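Local structure of beta-galactosidase (Marinomonas sp. ef1, 6Y2K) at residues D217-N223 and K254-L259; M415-C421 and Y435-C439; T74-K79 and F100-Y106; G295-D300 and E340-H344. The protein hydrolyses terminal beta-D-galactose residues from beta-galactosides, as a cold-active GH42 glycosidase that assembles into a hexamer. All coordinates share one frame; numbering follows the deposited sequence.

Interaction 1. Residues D217-N223 and K254-L259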
# COMPACT_ATOMS: atom_id res chain seq x y z
N ASP A 217 -27.99 -38.96 16.28
CA ASP A 217 -29.07 -39.93 16.52
C ASP A 217 -29.88 -39.67 17.81
O ASP A 217 -31.07 -39.96 17.84
CB ASP A 217 -28.54 -41.37 16.52
CG ASP A 217 -28.38 -41.93 15.11
OD1 ASP A 217 -28.84 -41.32 14.13
OD2 ASP A 217 -27.80 -43.03 15.00
N GLN A 218 -29.24 -39.12 18.84
CA GLN A 218 -29.96 -38.73 20.06
C GLN A 218 -30.93 -37.56 19.80
O GLN A 218 -32.01 -37.50 20.41
CB GLN A 218 -29.00 -38.38 21.21
CG GLN A 218 -27.92 -39.42 21.56
CD GLN A 218 -28.42 -40.87 21.59
OE1 GLN A 218 -29.36 -41.22 22.32
NE2 GLN A 218 -27.81 -41.71 20.79
N VAL A 219 -30.55 -36.65 18.90
CA VAL A 219 -31.47 -35.59 18.46
C VAL A 219 -32.67 -36.22 17.72
O VAL A 219 -33.80 -35.86 17.99
CB VAL A 219 -30.79 -34.51 17.57
CG1 VAL A 219 -31.79 -33.43 17.17
CG2 VAL A 219 -29.60 -33.89 18.31
N VAL A 220 -32.39 -37.16 16.82
CA VAL A 220 -33.44 -37.89 16.09
C VAL A 220 -34.41 -38.54 17.08
O VAL A 220 -35.63 -38.36 16.95
CB VAL A 220 -32.84 -38.95 15.12
CG1 VAL A 220 -33.94 -39.79 14.46
CG2 VAL A 220 -31.98 -38.27 14.06
N ALA A 221 -33.87 -39.26 18.07
CA ALA A 221 -34.69 -39.97 19.08
C ALA A 221 -35.50 -39.03 19.97
O ALA A 221 -36.68 -39.29 20.24
CB ALA A 221 -33.80 -40.85 19.95
N PHE A 222 -34.87 -37.95 20.42
CA PHE A 222 -35.53 -36.90 21.23
C PHE A 222 -36.72 -36.29 20.50
O PHE A 222 -37.79 -36.08 21.09
CB PHE A 222 -34.51 -35.81 21.58
CG PHE A 222 -35.03 -34.71 22.48
CD1 PHE A 222 -35.65 -33.59 21.94
CD2 PHE A 222 -34.85 -34.77 23.85
CE1 PHE A 222 -36.09 -32.55 22.76
CE2 PHE A 222 -35.29 -33.75 24.68
CZ PHE A 222 -35.91 -32.63 24.13
N ASN A 223 -36.53 -36.01 19.21
CA ASN A 223 -37.58 -35.45 18.37
C ASN A 223 -38.69 -36.48 18.09
O ASN A 223 -39.88 -36.15 18.13
CB ASN A 223 -36.99 -34.92 17.06
CG ASN A 223 -38.02 -34.27 16.15
OD1 ASN A 223 -38.61 -33.25 16.51
ND2 ASN A 223 -38.26 -34.88 14.99
N LYS A 254 -32.28 -36.55 8.33
CA LYS A 254 -32.77 -37.69 9.12
C LYS A 254 -33.85 -37.24 10.11
O LYS A 254 -34.89 -37.89 10.21
CB LYS A 254 -31.62 -38.40 9.84
CG LYS A 254 -31.99 -39.77 10.39
CD LYS A 254 -30.78 -40.50 10.95
CE LYS A 254 -31.17 -41.89 11.45
NZ LYS A 254 -30.02 -42.63 12.04
N VAL A 255 -33.62 -36.12 10.79
CA VAL A 255 -34.67 -35.52 11.64
C VAL A 255 -35.90 -35.20 10.79
O VAL A 255 -37.03 -35.45 11.21
CB VAL A 255 -34.16 -34.25 12.38
CG1 VAL A 255 -35.29 -33.49 13.06
CG2 VAL A 255 -33.10 -34.64 13.40
N GLY A 256 -35.67 -34.67 9.59
CA GLY A 256 -36.73 -34.32 8.65
C GLY A 256 -37.64 -35.46 8.19
O GLY A 256 -38.79 -35.20 7.85
N GLN A 257 -37.13 -36.70 8.19
CA GLN A 257 -37.92 -37.90 7.85
C GLN A 257 -39.14 -38.05 8.76
O GLN A 257 -40.16 -38.61 8.35
CB GLN A 257 -37.08 -39.18 7.97
CG GLN A 257 -35.96 -39.37 6.96
CD GLN A 257 -35.11 -40.60 7.27
OE1 GLN A 257 -34.08 -40.83 6.65
NE2 GLN A 257 -35.55 -41.39 8.25
N ASP A 258 -39.03 -37.58 10.00
CA ASP A 258 -40.11 -37.70 10.99
C ASP A 258 -41.06 -36.51 11.04
O ASP A 258 -41.97 -36.49 11.87
CB ASP A 258 -39.50 -37.98 12.38
CG ASP A 258 -38.74 -39.31 12.43
OD1 ASP A 258 -39.22 -40.29 11.84
OD2 ASP A 258 -37.67 -39.37 13.08
N LEU A 259 -40.88 -35.53 10.16
CA LEU A 259 -41.66 -34.30 10.19
C LEU A 259 -42.30 -34.04 8.83
O LEU A 259 -41.95 -34.68 7.83
CB LEU A 259 -40.76 -33.12 10.59
CG LEU A 259 -40.20 -33.17 12.02
CD1 LEU A 259 -39.03 -32.21 12.16
CD2 LEU A 259 -41.27 -32.86 13.07
O HOH W 1 -36.80 -37.26 14.46

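Interaction 2. Residues M415-C421 and Y435-C439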
# COMPACT_ATOMS: atom_id res chain seq x y z
N MET A 415 -25.46 -32.05 -4.14
CA MET A 415 -25.63 -33.05 -3.08
C MET A 415 -24.88 -32.65 -1.80
O MET A 415 -23.64 -32.58 -1.80
CB MET A 415 -25.13 -34.42 -3.56
CG MET A 415 -25.33 -35.56 -2.56
SD MET A 415 -24.94 -37.17 -3.28
CE MET A 415 -26.39 -37.39 -4.31
N PHE A 416 -25.64 -32.41 -0.73
CA PHE A 416 -25.11 -32.08 0.59
C PHE A 416 -25.34 -33.25 1.54
O PHE A 416 -26.48 -33.71 1.69
CB PHE A 416 -25.80 -30.83 1.13
CG PHE A 416 -25.18 -30.30 2.39
CD1 PHE A 416 -25.58 -30.78 3.64
CD2 PHE A 416 -24.17 -29.35 2.34
CE1 PHE A 416 -25.00 -30.30 4.80
CE2 PHE A 416 -23.58 -28.87 3.51
CZ PHE A 416 -24.00 -29.35 4.74
N ASP A 417 -24.27 -33.71 2.19
CA ASP A 417 -24.30 -34.87 3.06
C ASP A 417 -23.73 -34.48 4.43
O ASP A 417 -22.54 -34.17 4.54
CB ASP A 417 -23.47 -35.99 2.42
CG ASP A 417 -23.70 -37.35 3.06
OD1 ASP A 417 -24.62 -38.07 2.63
OD2 ASP A 417 -22.94 -37.69 3.99
N TYR A 418 -24.57 -34.49 5.47
CA TYR A 418 -24.10 -34.18 6.83
C TYR A 418 -22.97 -35.11 7.30
O TYR A 418 -22.02 -34.67 7.96
CB TYR A 418 -25.26 -34.16 7.84
CG TYR A 418 -26.15 -32.97 7.65
CD1 TYR A 418 -25.86 -31.74 8.26
CD2 TYR A 418 -27.29 -33.04 6.84
CE1 TYR A 418 -26.68 -30.63 8.07
CE2 TYR A 418 -28.11 -31.93 6.64
CZ TYR A 418 -27.79 -30.73 7.26
OH TYR A 418 -28.60 -29.64 7.07
N ASP A 419 -23.04 -36.38 6.92
CA ASP A 419 -22.00 -37.33 7.30
C ASP A 419 -20.65 -36.95 6.68
O ASP A 419 -19.62 -37.02 7.36
CB ASP A 419 -22.38 -38.77 6.94
CG ASP A 419 -21.60 -39.78 7.73
OD1 ASP A 419 -21.94 -39.96 8.92
OD2 ASP A 419 -20.65 -40.38 7.18
N ALA A 420 -20.66 -36.52 5.42
CA ALA A 420 -19.45 -36.00 4.75
C ALA A 420 -18.94 -34.74 5.46
O ALA A 420 -17.74 -34.60 5.69
CB ALA A 420 -19.73 -35.70 3.28
N CYS A 421 -19.85 -33.84 5.81
CA CYS A 421 -19.50 -32.64 6.57
C CYS A 421 -18.73 -32.96 7.86
O CYS A 421 -17.68 -32.37 8.13
CB CYS A 421 -20.76 -31.83 6.91
SG CYS A 421 -20.40 -30.18 7.54
N TYR A 435 -15.76 -28.10 4.35
CA TYR A 435 -16.79 -28.69 3.49
C TYR A 435 -17.91 -27.70 3.20
O TYR A 435 -18.26 -27.48 2.04
CB TYR A 435 -17.37 -29.94 4.13
CG TYR A 435 -18.52 -30.60 3.37
CD1 TYR A 435 -18.30 -31.24 2.16
CD2 TYR A 435 -19.82 -30.58 3.88
CE1 TYR A 435 -19.34 -31.87 1.48
CE2 TYR A 435 -20.86 -31.21 3.20
CZ TYR A 435 -20.61 -31.86 2.01
OH TYR A 435 -21.62 -32.49 1.32
N PHE A 436 -18.46 -27.11 4.25
CA PHE A 436 -19.56 -26.16 4.10
C PHE A 436 -19.18 -24.97 3.22
O PHE A 436 -19.96 -24.55 2.36
CB PHE A 436 -20.07 -25.67 5.46
CG PHE A 436 -21.36 -24.92 5.37
CD1 PHE A 436 -21.37 -23.57 5.01
CD2 PHE A 436 -22.57 -25.56 5.59
CE1 PHE A 436 -22.56 -22.88 4.91
CE2 PHE A 436 -23.76 -24.87 5.49
CZ PHE A 436 -23.76 -23.53 5.15
N PHE A 437 -17.97 -24.42 3.43
CA PHE A 437 -17.51 -23.27 2.65
C PHE A 437 -17.43 -23.65 1.16
O PHE A 437 -17.86 -22.90 0.30
CB PHE A 437 -16.12 -22.78 3.10
CG PHE A 437 -16.06 -22.16 4.47
CD1 PHE A 437 -17.10 -22.26 5.41
CD2 PHE A 437 -14.88 -21.52 4.86
CE1 PHE A 437 -16.97 -21.70 6.67
CE2 PHE A 437 -14.75 -20.96 6.12
CZ PHE A 437 -15.80 -21.06 7.03
N TRP A 438 -16.85 -24.82 0.89
CA TRP A 438 -16.69 -25.30 -0.49
C TRP A 438 -18.05 -25.50 -1.17
O TRP A 438 -18.23 -25.05 -2.30
CB TRP A 438 -15.86 -26.59 -0.50
CG TRP A 438 -15.72 -27.24 -1.86
CD1 TRP A 438 -16.14 -28.48 -2.20
CD2 TRP A 438 -15.13 -26.68 -3.05
NE1 TRP A 438 -15.85 -28.74 -3.52
CE2 TRP A 438 -15.24 -27.65 -4.07
CE3 TRP A 438 -14.53 -25.44 -3.34
CZ2 TRP A 438 -14.75 -27.44 -5.38
CZ3 TRP A 438 -14.05 -25.22 -4.65
CH2 TRP A 438 -14.18 -26.22 -5.65
N CYS A 439 -19.00 -26.13 -0.46
CA CYS A 439 -20.37 -26.30 -0.98
C CYS A 439 -21.01 -24.94 -1.28
O CYS A 439 -21.58 -24.74 -2.36
CB CYS A 439 -21.24 -27.09 0.00
SG CYS A 439 -20.85 -28.85 0.21
O HOH W 2 -21.31 -33.86 -1.22

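Interaction 3. Residues T74-K79 and F100-Y106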
# COMPACT_ATOMS: atom_id res chain seq x y z
N THR A 74 -40.00 -27.56 25.38
CA THR A 74 -38.92 -28.40 25.92
C THR A 74 -37.50 -27.83 25.75
O THR A 74 -36.54 -28.40 26.29
CB THR A 74 -38.98 -29.82 25.32
OG1 THR A 74 -38.96 -29.75 23.89
CG2 THR A 74 -40.25 -30.53 25.75
N ALA A 75 -37.35 -26.71 25.03
CA ALA A 75 -36.05 -26.04 24.88
C ALA A 75 -35.59 -25.39 26.17
O ALA A 75 -34.38 -25.24 26.38
CB ALA A 75 -36.12 -25.00 23.77
N THR A 76 -36.55 -24.98 27.00
CA THR A 76 -36.29 -24.21 28.20
C THR A 76 -37.07 -24.77 29.40
O THR A 76 -38.03 -24.16 29.86
CB THR A 76 -36.62 -22.71 27.99
OG1 THR A 76 -37.86 -22.58 27.29
CG2 THR A 76 -35.54 -22.04 27.18
N PRO A 77 -36.65 -25.95 29.92
CA PRO A 77 -37.32 -26.48 31.11
C PRO A 77 -37.01 -25.64 32.37
O PRO A 77 -35.96 -24.98 32.41
CB PRO A 77 -36.74 -27.90 31.24
CG PRO A 77 -35.40 -27.82 30.59
CD PRO A 77 -35.57 -26.85 29.45
N PRO A 78 -37.92 -25.65 33.37
CA PRO A 78 -37.73 -24.77 34.53
C PRO A 78 -36.65 -25.24 35.49
O PRO A 78 -36.27 -26.41 35.47
CB PRO A 78 -39.10 -24.78 35.23
CG PRO A 78 -40.01 -25.63 34.40
CD PRO A 78 -39.16 -26.44 33.47
N LYS A 79 -36.20 -24.33 36.36
CA LYS A 79 -35.11 -24.62 37.30
C LYS A 79 -35.47 -25.73 38.29
O LYS A 79 -34.61 -26.56 38.63
CB LYS A 79 -34.69 -23.37 38.05
CG LYS A 79 -33.47 -23.53 38.96
CD LYS A 79 -32.29 -24.23 38.29
CE LYS A 79 -30.95 -23.76 38.85
NZ LYS A 79 -30.85 -23.99 40.32
N PHE A 100 -28.29 -23.99 33.92
CA PHE A 100 -29.46 -23.12 33.87
C PHE A 100 -29.08 -21.63 33.93
O PHE A 100 -28.05 -21.26 34.51
CB PHE A 100 -30.39 -23.47 35.05
CG PHE A 100 -31.74 -22.79 35.00
CD1 PHE A 100 -32.81 -23.39 34.36
CD2 PHE A 100 -31.93 -21.57 35.62
CE1 PHE A 100 -34.06 -22.77 34.31
CE2 PHE A 100 -33.17 -20.94 35.57
CZ PHE A 100 -34.23 -21.54 34.92
N GLY A 101 -29.96 -20.80 33.37
CA GLY A 101 -29.82 -19.35 33.35
C GLY A 101 -29.91 -18.71 31.98
O GLY A 101 -29.94 -17.47 31.88
N SER A 102 -29.92 -19.54 30.93
CA SER A 102 -30.09 -19.12 29.55
C SER A 102 -31.15 -20.06 28.93
O SER A 102 -32.29 -20.08 29.42
CB SER A 102 -28.73 -19.11 28.80
OG SER A 102 -28.16 -20.41 28.67
N ARG A 103 -30.80 -20.81 27.89
CA ARG A 103 -31.72 -21.78 27.28
C ARG A 103 -30.94 -23.00 26.79
O ARG A 103 -29.72 -22.97 26.75
CB ARG A 103 -32.52 -21.15 26.13
CG ARG A 103 -31.69 -20.55 25.00
CD ARG A 103 -32.58 -20.08 23.85
NE ARG A 103 -31.82 -19.40 22.80
CZ ARG A 103 -32.35 -18.72 21.78
NH1 ARG A 103 -33.67 -18.57 21.64
NH2 ARG A 103 -31.53 -18.16 20.89
N ARG A 104 -31.69 -24.05 26.42
CA ARG A 104 -31.14 -25.29 25.86
C ARG A 104 -30.23 -26.07 26.84
O ARG A 104 -29.31 -26.78 26.42
CB ARG A 104 -30.45 -25.03 24.51
CG ARG A 104 -31.38 -24.51 23.41
CD ARG A 104 -30.91 -24.98 22.03
NE ARG A 104 -30.79 -26.42 22.07
CZ ARG A 104 -31.81 -27.26 22.01
NH1 ARG A 104 -33.05 -26.83 21.80
NH2 ARG A 104 -31.59 -28.55 22.14
N HIS A 105 -30.56 -25.98 28.12
CA HIS A 105 -29.80 -26.63 29.21
C HIS A 105 -30.24 -28.09 29.43
O HIS A 105 -30.82 -28.46 30.45
CB HIS A 105 -29.91 -25.83 30.52
CG HIS A 105 -31.25 -25.18 30.73
ND1 HIS A 105 -31.52 -23.91 30.27
CD2 HIS A 105 -32.39 -25.65 31.27
CE1 HIS A 105 -32.77 -23.61 30.56
NE2 HIS A 105 -33.33 -24.65 31.17
N TYR A 106 -29.93 -28.93 28.44
CA TYR A 106 -30.06 -30.37 28.56
C TYR A 106 -29.20 -31.06 27.52
O TYR A 106 -28.90 -30.48 26.47
CB TYR A 106 -31.52 -30.82 28.40
CG TYR A 106 -32.16 -30.57 27.04
CD1 TYR A 106 -32.04 -31.51 26.00
CD2 TYR A 106 -32.91 -29.42 26.80
CE1 TYR A 106 -32.63 -31.29 24.76
CE2 TYR A 106 -33.49 -29.19 25.55
CZ TYR A 106 -33.36 -30.13 24.54
OH TYR A 106 -33.95 -29.90 23.32

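Interaction 4. Residues G295-D300 and E340-H344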
# COMPACT_ATOMS: atom_id res chain seq x y z
N GLY A 295 -29.54 -16.72 2.41
CA GLY A 295 -30.88 -17.31 2.52
C GLY A 295 -31.06 -18.44 1.53
O GLY A 295 -31.46 -19.55 1.90
N ALA A 296 -30.77 -18.13 0.27
CA ALA A 296 -30.90 -19.06 -0.86
C ALA A 296 -30.33 -20.45 -0.61
O ALA A 296 -31.01 -21.45 -0.84
CB ALA A 296 -30.26 -18.45 -2.10
N PHE A 297 -29.08 -20.52 -0.15
CA PHE A 297 -28.44 -21.79 0.15
C PHE A 297 -29.29 -22.64 1.09
O PHE A 297 -29.53 -23.82 0.84
CB PHE A 297 -27.05 -21.57 0.77
CG PHE A 297 -26.28 -22.85 0.98
CD1 PHE A 297 -25.48 -23.37 -0.03
CD2 PHE A 297 -26.37 -23.55 2.18
CE1 PHE A 297 -24.78 -24.56 0.15
CE2 PHE A 297 -25.67 -24.74 2.37
CZ PHE A 297 -24.87 -25.24 1.36
N HIS A 298 -29.77 -22.02 2.17
CA HIS A 298 -30.56 -22.69 3.18
C HIS A 298 -32.01 -22.96 2.75
O HIS A 298 -32.57 -24.00 3.11
CB HIS A 298 -30.50 -21.90 4.49
CG HIS A 298 -29.13 -21.87 5.07
ND1 HIS A 298 -28.26 -20.81 4.87
CD2 HIS A 298 -28.44 -22.79 5.79
CE1 HIS A 298 -27.11 -21.08 5.46
NE2 HIS A 298 -27.19 -22.27 6.02
N HIS A 299 -32.60 -22.06 1.98
CA HIS A 299 -33.94 -22.32 1.43
C HIS A 299 -33.92 -23.64 0.62
O HIS A 299 -34.80 -24.48 0.78
CB HIS A 299 -34.41 -21.20 0.52
CG HIS A 299 -34.56 -19.87 1.18
ND1 HIS A 299 -35.07 -19.71 2.45
CD2 HIS A 299 -34.30 -18.62 0.72
CE1 HIS A 299 -35.11 -18.42 2.75
NE2 HIS A 299 -34.64 -17.74 1.72
N ASP A 300 -32.91 -23.80 -0.23
CA ASP A 300 -32.77 -25.02 -1.06
C ASP A 300 -32.41 -26.28 -0.24
O ASP A 300 -32.97 -27.35 -0.48
CB ASP A 300 -31.75 -24.79 -2.19
CG ASP A 300 -32.23 -23.77 -3.24
OD1 ASP A 300 -33.47 -23.57 -3.38
OD2 ASP A 300 -31.36 -23.18 -3.92
N GLU A 340 -37.60 -13.39 -1.57
CA GLU A 340 -36.52 -14.36 -1.76
C GLU A 340 -37.01 -15.74 -1.33
O GLU A 340 -36.95 -16.69 -2.12
CB GLU A 340 -35.28 -13.92 -0.96
CG GLU A 340 -34.10 -14.87 -0.94
CD GLU A 340 -33.20 -14.58 0.26
OE1 GLU A 340 -33.45 -15.19 1.32
OE2 GLU A 340 -32.29 -13.73 0.16
N ALA A 341 -37.50 -15.85 -0.10
CA ALA A 341 -38.00 -17.14 0.41
C ALA A 341 -39.11 -17.72 -0.48
O ALA A 341 -39.08 -18.91 -0.82
CB ALA A 341 -38.46 -17.02 1.85
N PHE A 342 -40.05 -16.87 -0.90
CA PHE A 342 -41.14 -17.31 -1.81
C PHE A 342 -40.61 -17.83 -3.15
O PHE A 342 -41.12 -18.83 -3.65
CB PHE A 342 -42.14 -16.18 -2.08
CG PHE A 342 -42.97 -15.76 -0.88
CD1 PHE A 342 -43.22 -16.62 0.19
CD2 PHE A 342 -43.54 -14.50 -0.86
CE1 PHE A 342 -43.99 -16.20 1.27
CE2 PHE A 342 -44.33 -14.09 0.20
CZ PHE A 342 -44.55 -14.94 1.27
N SER A 343 -39.57 -17.20 -3.69
CA SER A 343 -38.95 -17.68 -4.95
C SER A 343 -38.33 -19.08 -4.85
O SER A 343 -38.24 -19.79 -5.86
CB SER A 343 -37.91 -16.67 -5.48
OG SER A 343 -36.67 -16.75 -4.78
N HIS A 344 -37.92 -19.49 -3.64
CA HIS A 344 -37.42 -20.84 -3.37
C HIS A 344 -38.53 -21.82 -2.94
O HIS A 344 -38.23 -22.95 -2.52
CB HIS A 344 -36.29 -20.80 -2.32
CG HIS A 344 -35.02 -20.15 -2.80
ND1 HIS A 344 -33.94 -20.87 -3.24
CD2 HIS A 344 -34.68 -18.84 -2.93
CE1 HIS A 344 -32.98 -20.04 -3.62
NE2 HIS A 344 -33.40 -18.80 -3.44
O HOH W 3 -30.16 -15.29 -0.20

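Interaction 1. Residues D217-N223 and K254-L259
Lys254 reaches past Val220 to put its ammonium on the carboxylate of Asp217, a salt bridge with NZ 2.7 Å from OD1. The ammonium meets that oxygen on its syn side but 31° out of the carboxylate plane. With CG anti to the backbone N (chi1 -165°) and every later torsion extended, the lysine chain runs straight and crosses Val220 at about a right angle, with Lys254 CG 4.0 Å from Val220 CG2. The other carboxylate oxygen, OD2, is taken by Trp163. Val220 and Val255 slide past each other in opposite directions, their CG2 methyls 3.9 Å apart, and Val219 CG1 joins them obliquely. This patch fastens helix 205-233, which leads into strand 238-244 of the (beta/alpha)8 barrel of GH42 enzymes, to the short helix 252-256, which follows that strand; Val255 and Leu259 rest on it. Cut back to alanine, this lysine would probably leave Asp217 OD1 without its countercharge and uncover one side of Val220. At the other end Asn223 points ND2 at an apolar wall, 3.8 Å from Val255 CG1 and 3.9 Å from Leu259 CG, while its OD1 accepts from Tyr143 and Thr139. The same ND2 donates to a water at 2.8 Å. That water gives its own protons to Val220 O and to Asp258 OD2, 2.7 Å away, linking helix to turn where Gly256-Leu259 makes a type I beta turn.

Interaction 2. Residues M415-C421 and Y435-C439
Tyr435 drives its ring into the bend where strand 412-415 gives way to helix 418-426, a strand-to-helix junction in the domain named for trimerisation in this family, whose parallel strands and helices are consistent with a class I glutamine amidotransferase-like (flavodoxin-like) fold. The tight part surrounds the inner half of the ring, near CD2 and CE2. Cys421 CB sits 3.4 Å from Tyr435 CD2, its sulfur is at the ring's edge, and the backbone N of Cys421 lies over one face; the SG of Cys439 lies over the opposite face. Chi1 of 176° sets Tyr435 CG anti to its own backbone N and sends the ring outward from helix 435-448 into this slot. Phe416 is turned obliquely against it, planes at 44°, and brings CE2 to 3.6 Å from Tyr435 CE2. The same Phe416 carbon reaches Phe436 CD2 at 4.0 Å, while CD2 of Phe416 lies beside Cys439 SG.

The looser, hydrated part is at the phenol tip, where one water enters. There Tyr435 OH accepts from Asp417 N at 3.0 Å, nearly straight at 164°, and also donates to the water in the plane of the ring. A phenylalanine in place of Tyr435 would probably keep much of the packing but leave Asp417 N and the water without their partner. Asp417 is the N-cap of the following helix: in the conformer described, its OD2 caps Ala420 N and OD1 bonds Ser458. The water completes the bridge by donating to Met415 O, 2.7 Å away.

Interaction 3. Residues T74-K79 and F100-Y106
An imidazole grips a proline carbonyl here: His105 NE2 donates to Pro77 O at 2.9 Å, almost straight (169°), in the plane of its ring and on a lone pair in the carbonyl plane. His105 is the centre of an inverse gamma turn, and its CG stands between its backbone N and carbonyl carbon (chi1 36°), a setting that brings the ring against Pro77 from the opposite direction, NE2 3.6 Å from Pro77 CD. Phe100 CD1 lies over one face of the imidazole. Pro77 O also comes to the edge of the Phe100 ring, so one oxygen lies beside both rings. Lys79 then crosses Phe100 obliquely: its CB stands over the middle of the ring in a CH-pi contact, 3.7 Å from the centroid, and CD follows at 3.6 Å from Phe100 CG. Bends at chi2 and chi4 carry NZ on to Asp83 and to Glu194 and Glu192 of the second subunit. At the other end Arg104 N donates to Ala75 O at 2.9 Å, and Thr76 CG2 presses to 3.3 Å from Arg103 CB. Arg104 NH1 forms a salt bridge with Asp140, which also accepts from Thr74 OG1. Thus two irregular loops of the barrel are joined, the first running from strand 67-71 to helix 79-84, the second from that helix to helix 111-128, with Tyr106 stacked on Phe222 of helix 205-233.

Interaction 4. Residues G295-D300 and E340-H344
His299 projects from helix 294-305 straight at the end of helix 333-343. Its CB meets His344 CB at 3.4 Å. CG is close to the same partner, and CD2 lies 3.7 Å from His344 CD2, the two rings oblique with planes at 46°. ND1 accepts from Trp264 NE1. CE1 touches Ala341 CB at 3.7 Å, and Ala341 CA sits over one face of the ring in a CH-pi contact, with Gly295 O over the opposite face. At the tip His299 NE2 donates to Glu340 OE1 at 2.8 Å, met on the anti side, the oxygen tilted 16° from the ring plane. Bonded at both nitrogens, donating through NE2 and accepting at ND1, and covered on both faces, the imidazole is held against rotation. Glu340 OE1 also comes within 3.5 Å of Gly295 CA, where a beta carbon would collide with it; its OE2 is hydrogen-bonded to Tyr624. His344, the first residue past the helix, pairs the other way round: ND1 donates to Asp300 OD1 at 2.7 Å, nearly straight at 170°. The acceptor is in the imidazole plane, but the donor stands above the carboxylate plane. Arg303 and Tyr443 share that carboxylate, and the arginine probably helps keep it ionised. Two buried histidine-carboxylate bonds thus tie together neighbouring outer helices of the (beta/alpha)8 barrel, across strand 310-315.

Interactions 1, 3 and 4 belong to the barrel, while interaction 2 lies in the neighbouring trimerisation-family domain. Interactions 2, 3 and 4 are buried; interaction 1 is partly buried, with a salt bridge and a bridging water beside its valines. Interaction 3 alone joins two loops and meets a second subunit; the other three involve helices whose segments no other chain touches. Interaction 2 is mainly aromatic and sulfur packing, whereas interaction 4 relies on histidine-carboxylate bonds. Physical touch pairs them: interactions 1 and 3 meet through Phe222, and Phe436 of interaction 2 meets Phe297 of interaction 4, joining the two domains.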